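Local coordinates for protein spaetzle C-106 (Drosophila melanogaster, PDB 4LXR) that serves, once activated, as the disulfide-linked dimeric cytokine ligand of the Toll receptor, helping to establish dorsal-ventral polarity in the embryo and inducing the antifungal peptide drosomycin, at residues C10-K15 with Q43-E48. Residues are numbered along the deposited sequence; the frame is centred on the assembly and turned at random.
Sequences CRSIRK and QIEECE
Arg11 meets Glu48 through both backbone and side chain. Its carbonyl O accepts a hydrogen bond from Glu48 N at 2.8 Å, and its extended side chain passes over the carboxylate. There Arg11 CD lies 3.4 Å from Glu48 OE2, and the same oxygen takes a weak, salt-bridging bond from Arg11 NH2, with the two flat groups almost perpendicular (89°). Glu48 OE1 forms a stronger salt bridge with Arg78 of the Toll chain, so this end of the contact belongs to the receptor interface. At Ser12 the CB packs 3.5 Å from Glu45 CG. Ile13 then forms a hydrogen-bonded pair with Glu46: Ile13 N donates to Glu46 O at 3.0 Å and Glu46 N returns a bond to Ile13 O. With strand axes 4.6 Å apart at 161°, 12-15 and 43-47 make a two-stranded antiparallel pair of the cystine-knot domain; Cys47 links it to strand 95-102 through the Cys99 disulfide, and Cys10 is joined to Cys68. Arg14 and Glu45 form a non-hydrogen-bonded pair, their side chains on the same face of the sheet. The bend at chi3 of Arg14 (67°) swings the guanidinium back over the neighbouring strand, where NH1 meets Glu45 OE2 at 3.0 Å, in the guanidinium plane. Both groups also engage the second subunit: Arg14 NH2 hydrogen-bonds to Tyr72 O of that subunit, and Glu45 OE1 forms a salt bridge with its Lys100. Lys15 pairs with Ile44 through two backbone bonds, while their side chains run alongside one another in the same direction, Lys15 CE resting 3.9 Å from Ile44 CD1.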
loop_
_atom_site.group_PDB
_atom_site.type_symbol
_atom_site.label_atom_id
_atom_site.label_comp_id
_atom_site.label_asym_id
_atom_site.label_seq_id
_atom_site.Cartn_x
_atom_site.Cartn_y
_atom_site.Cartn_z
ATOM N N CYS C 10 6.539 -18.922 14.357
ATOM C CA CYS C 10 6.225 -18.760 15.767
ATOM C C CYS C 10 5.437 -19.921 16.326
ATOM O O CYS C 10 4.525 -20.439 15.689
ATOM C CB CYS C 10 5.472 -17.451 15.987
ATOM S SG CYS C 10 6.465 -16.001 15.555
ATOM N N ARG C 11 5.794 -20.322 17.537
ATOM C CA ARG C 11 5.039 -21.342 18.244
ATOM C C ARG C 11 3.757 -20.745 18.820
ATOM O O ARG C 11 3.785 -19.686 19.460
ATOM C CB ARG C 11 5.866 -21.915 19.377
ATOM C CG ARG C 11 7.111 -22.656 18.937
ATOM C CD ARG C 11 7.667 -23.385 20.126
ATOM N NE ARG C 11 8.873 -24.127 19.803
ATOM C CZ ARG C 11 9.348 -25.119 20.544
ATOM N NH1 ARG C 11 10.463 -25.736 20.186
ATOM N NH2 ARG C 11 8.703 -25.494 21.641
ATOM N N SER C 12 2.647 -21.444 18.603
ATOM C CA SER C 12 1.364 -21.039 19.144
ATOM C C SER C 12 0.537 -22.244 19.591
ATOM O O SER C 12 0.709 -23.360 19.085
ATOM C CB SER C 12 0.582 -20.267 18.093
ATOM O OG SER C 12 0.258 -21.123 17.011
ATOM N N ILE C 13 -0.372 -21.985 20.525
ATOM C CA ILE C 13 -1.322 -22.966 21.024
ATOM C C ILE C 13 -2.732 -22.591 20.593
ATOM O O ILE C 13 -3.224 -21.523 20.952
ATOM C CB ILE C 13 -1.313 -22.980 22.565
ATOM C CG1 ILE C 13 0.119 -23.109 23.094
ATOM C CG2 ILE C 13 -2.218 -24.084 23.101
ATOM C CD1 ILE C 13 0.249 -22.789 24.582
ATOM N N ARG C 14 -3.389 -23.453 19.821
ATOM C CA ARG C 14 -4.798 -23.232 19.489
ATOM C C ARG C 14 -5.663 -23.926 20.522
ATOM O O ARG C 14 -5.386 -25.060 20.891
ATOM C CB ARG C 14 -5.133 -23.772 18.094
ATOM C CG ARG C 14 -4.435 -23.045 16.956
ATOM C CD ARG C 14 -4.785 -23.634 15.591
ATOM N NE ARG C 14 -6.182 -23.427 15.209
ATOM C CZ ARG C 14 -6.650 -22.310 14.654
ATOM N NH1 ARG C 14 -5.844 -21.278 14.427
ATOM N NH2 ARG C 14 -7.933 -22.217 14.334
ATOM N N LYS C 15 -6.705 -23.259 21.005
ATOM C CA LYS C 15 -7.628 -23.920 21.930
ATOM C C LYS C 15 -9.035 -23.331 21.938
ATOM O O LYS C 15 -9.255 -22.198 21.507
ATOM C CB LYS C 15 -7.060 -23.949 23.355
ATOM C CG LYS C 15 -6.957 -22.602 24.040
ATOM C CD LYS C 15 -6.381 -22.750 25.442
ATOM C CE LYS C 15 -6.148 -21.399 26.105
ATOM N NZ LYS C 15 -5.558 -21.540 27.465
ATOM N N GLN C 43 -12.655 -20.318 19.660
ATOM C CA GLN C 43 -11.276 -20.767 19.581
ATOM C C GLN C 43 -10.296 -19.614 19.399
ATOM O O GLN C 43 -10.563 -18.640 18.691
ATOM C CB GLN C 43 -11.083 -21.842 18.509
ATOM C CG GLN C 43 -10.955 -21.340 17.092
ATOM C CD GLN C 43 -10.515 -22.440 16.142
ATOM O OE1 GLN C 43 -9.865 -23.412 16.550
ATOM N NE2 GLN C 43 -10.882 -22.301 14.869
ATOM N N ILE C 44 -9.158 -19.730 20.069
ATOM C CA ILE C 44 -8.172 -18.671 20.080
ATOM C C ILE C 44 -6.810 -19.241 19.734
ATOM O O ILE C 44 -6.585 -20.442 19.862
ATOM C CB ILE C 44 -8.097 -18.006 21.464
ATOM C CG1 ILE C 44 -7.515 -18.980 22.493
ATOM C CG2 ILE C 44 -9.469 -17.536 21.891
ATOM C CD1 ILE C 44 -7.464 -18.426 23.900
ATOM N N GLU C 45 -5.912 -18.381 19.268
ATOM C CA GLU C 45 -4.521 -18.767 19.089
ATOM C C GLU C 45 -3.619 -17.797 19.829
ATOM O O GLU C 45 -3.692 -16.586 19.605
ATOM C CB GLU C 45 -4.145 -18.811 17.608
ATOM C CG GLU C 45 -2.712 -19.302 17.362
ATOM C CD GLU C 45 -2.425 -19.534 15.895
ATOM O OE1 GLU C 45 -1.481 -18.908 15.349
ATOM O OE2 GLU C 45 -3.162 -20.343 15.292
ATOM N N GLU C 46 -2.784 -18.326 20.719
ATOM C CA GLU C 46 -1.881 -17.499 21.521
ATOM C C GLU C 46 -0.441 -17.879 21.277
ATOM O O GLU C 46 -0.145 -19.054 21.104
ATOM C CB GLU C 46 -2.160 -17.669 23.013
ATOM C CG GLU C 46 -3.411 -16.991 23.507
ATOM C CD GLU C 46 -3.576 -17.125 25.004
ATOM O OE1 GLU C 46 -3.429 -18.255 25.514
ATOM O OE2 GLU C 46 -3.847 -16.097 25.669
ATOM N N CYS C 47 0.449 -16.888 21.275
ATOM C CA CYS C 47 1.875 -17.156 21.187
ATOM C C CYS C 47 2.295 -18.034 22.373
ATOM O O CYS C 47 1.880 -17.786 23.506
ATOM C CB CYS C 47 2.683 -15.855 21.177
ATOM S SG CYS C 47 2.401 -14.778 19.730
ATOM N N GLU C 48 3.109 -19.055 22.105
ATOM C CA GLU C 48 3.559 -19.970 23.150
ATOM C C GLU C 48 4.437 -19.243 24.165
ATOM O O GLU C 48 4.436 -19.584 25.349
ATOM C CB GLU C 48 4.291 -21.183 22.559
ATOM C CG GLU C 48 4.392 -22.368 23.516
ATOM C CD GLU C 48 5.242 -23.507 22.973
ATOM O OE1 GLU C 48 4.699 -24.390 22.268
ATOM O OE2 GLU C 48 6.457 -23.515 23.261
#